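Local atomic coordinates of VP2 (PDB entry 7L0Y), a protein that self-assembles, together with its size variants, into the 60-subunit T=1 icosahedral capsid of human bocavirus 1. Residues A[502-505]-A[506-509]. Numbering follows the deposited sequence.
Sequences PTSY and DQCM
The side chain of Gln507 reaches back along the chain and presents its OE1 to two consecutive backbone amides. Thr503 N donates a hydrogen bond of 2.6 Å to Gln507 OE1, nearly in line with the amide C=O (170°), while Ser504 N, 3.2 Å from that OE1, donates a second from well above the carbonyl plane. A glutamine suits the place because its chain, extended beyond CG (chi2 174°), spans the bend, and its amide both accepts and donates: NE2 is hydrogen-bonded to Gly478 O and Ser480 OG, consistent with this orientation of the amide. Ser504 OG, placed between its own backbone N and carbonyl carbon (chi1 68°), lies alongside the Gln507 chain, 3.1 Å from Gln507 CG, and accepts a weak hydrogen bond from Gln507 N at 3.4 Å.

Packing is tight on the Pro502 side. The proline ring lays CB 3.6 Å from Gln507 CB and CG 3.7 Å from Cys508 SG, small apolar surfaces that fit a buried bend. The buried Tyr505 packs its ring on Ile349 and Thr391, and its OH makes a weak hydrogen bond to Pro389 O. Thr503, though its amide is held, is exposed, and the partly exposed Asp506 has a long, weak ion pair with Arg472. Met509 N bonds to Asp506 O at 2.9 Å, closing a type I beta turn within the loop between strands 446-462 and 516-517 of the parvovirus capsid protein.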
ATOM      1  N   PRO A 502     -51.315  30.224 -96.335  1.00 36.20           N
ATOM      2  CA  PRO A 502     -51.930  28.990 -96.839  1.00 36.20           C
ATOM      3  C   PRO A 502     -53.277  29.290 -97.474  1.00 36.20           C
ATOM      4  O   PRO A 502     -54.082  30.039 -96.922  1.00 36.20           O
ATOM      5  CB  PRO A 502     -52.073  28.125 -95.582  1.00 33.20           C
ATOM      6  CG  PRO A 502     -52.042  29.084 -94.460  1.00 33.20           C
ATOM      7  CD  PRO A 502     -51.106  30.168 -94.881  1.00 33.20           C
ATOM      8  N   THR A 503     -53.496  28.748 -98.669  1.00 40.86           N
ATOM      9  CA  THR A 503     -54.757  28.991 -99.355  1.00 40.86           C
ATOM     10  C   THR A 503     -55.758  27.871 -99.110  1.00 40.86           C
ATOM     11  O   THR A 503     -56.936  28.002 -99.455  1.00 40.86           O
ATOM     12  CB  THR A 503     -54.518  29.180-100.851  1.00 43.21           C
ATOM     13  OG1 THR A 503     -53.846  28.034-101.383  1.00 43.21           O
ATOM     14  CG2 THR A 503     -53.682  30.403-101.092  1.00 43.21           C
ATOM     15  N   SER A 504     -55.326  26.772 -98.510  1.00 40.63           N
ATOM     16  CA  SER A 504     -56.215  25.650 -98.276  1.00 40.63           C
ATOM     17  C   SER A 504     -56.115  25.193 -96.832  1.00 40.63           C
ATOM     18  O   SER A 504     -55.205  25.569 -96.092  1.00 40.63           O
ATOM     19  CB  SER A 504     -55.913  24.471 -99.208  1.00 42.25           C
ATOM     20  OG  SER A 504     -54.662  23.884 -98.924  1.00 42.25           O
ATOM     21  N   TYR A 505     -57.083  24.364 -96.453  1.00 39.30           N
ATOM     22  CA  TYR A 505     -57.169  23.882 -95.084  1.00 39.30           C
ATOM     23  C   TYR A 505     -56.053  22.898 -94.770  1.00 39.30           C
ATOM     24  O   TYR A 505     -55.558  22.850 -93.640  1.00 39.30           O
ATOM     25  CB  TYR A 505     -58.542  23.250 -94.871  1.00 40.90           C
ATOM     26  CG  TYR A 505     -58.753  22.613 -93.532  1.00 40.90           C
ATOM     27  CD1 TYR A 505     -58.952  23.382 -92.406  1.00 40.90           C
ATOM     28  CD2 TYR A 505     -58.783  21.241 -93.400  1.00 40.90           C
ATOM     29  CE1 TYR A 505     -59.157  22.808 -91.190  1.00 40.90           C
ATOM     30  CE2 TYR A 505     -58.987  20.657 -92.188  1.00 40.90           C
ATOM     31  CZ  TYR A 505     -59.174  21.442 -91.082  1.00 40.90           C
ATOM     32  OH  TYR A 505     -59.380  20.858 -89.857  1.00 40.90           O
ATOM     33  N   ASP A 506     -55.635  22.112 -95.759  1.00 38.05           N
ATOM     34  CA  ASP A 506     -54.578  21.139 -95.521  1.00 38.05           C
ATOM     35  C   ASP A 506     -53.216  21.802 -95.411  1.00 38.05           C
ATOM     36  O   ASP A 506     -52.326  21.278 -94.733  1.00 38.05           O
ATOM     37  CB  ASP A 506     -54.571  20.086 -96.623  1.00 44.09           C
ATOM     38  CG  ASP A 506     -55.726  19.118 -96.506  1.00 44.09           C
ATOM     39  OD1 ASP A 506     -56.334  19.049 -95.419  1.00 44.09           O
ATOM     40  OD2 ASP A 506     -56.029  18.422 -97.497  1.00 44.09           O
ATOM     41  N   GLN A 507     -53.029  22.947 -96.064  1.00 35.52           N
ATOM     42  CA  GLN A 507     -51.779  23.675 -95.903  1.00 35.52           C
ATOM     43  C   GLN A 507     -51.641  24.221 -94.493  1.00 35.52           C
ATOM     44  O   GLN A 507     -50.528  24.503 -94.040  1.00 35.52           O
ATOM     45  CB  GLN A 507     -51.696  24.799 -96.925  1.00 37.09           C
ATOM     46  CG  GLN A 507     -51.623  24.301 -98.337  1.00 37.09           C
ATOM     47  CD  GLN A 507     -51.676  25.412 -99.340  1.00 37.09           C
ATOM     48  OE1 GLN A 507     -52.141  26.506 -99.045  1.00 37.09           O
ATOM     49  NE2 GLN A 507     -51.228  25.132-100.545  1.00 37.09           N
ATOM     50  N   CYS A 508     -52.756  24.368 -93.785  1.00 29.50           N
ATOM     51  CA  CYS A 508     -52.718  24.723 -92.379  1.00 29.50           C
ATOM     52  C   CYS A 508     -52.355  23.548 -91.490  1.00 29.50           C
ATOM     53  O   CYS A 508     -52.151  23.746 -90.290  1.00 29.50           O
ATOM     54  CB  CYS A 508     -54.061  25.303 -91.963  1.00 32.97           C
ATOM     55  SG  CYS A 508     -54.462  26.861 -92.752  1.00 32.97           S
ATOM     56  N   MET A 509     -52.258  22.344 -92.050  1.00 25.56           N
ATOM     57  CA  MET A 509     -51.808  21.143 -91.363  1.00 25.56           C
ATOM     58  C   MET A 509     -52.680  20.836 -90.155  1.00 25.56           C
ATOM     59  O   MET A 509     -52.234  20.979 -89.012  1.00 25.56           O
ATOM     60  CB  MET A 509     -50.350  21.300 -90.952  1.00 24.82           C
ATOM     61  CG  MET A 509     -49.409  21.393 -92.118  1.00 24.82           C
ATOM     62  SD  MET A 509     -47.722  21.708 -91.604  1.00 24.82           S
ATOM     63  CE  MET A 509     -47.824  23.452 -91.208  1.00 24.82           C
TER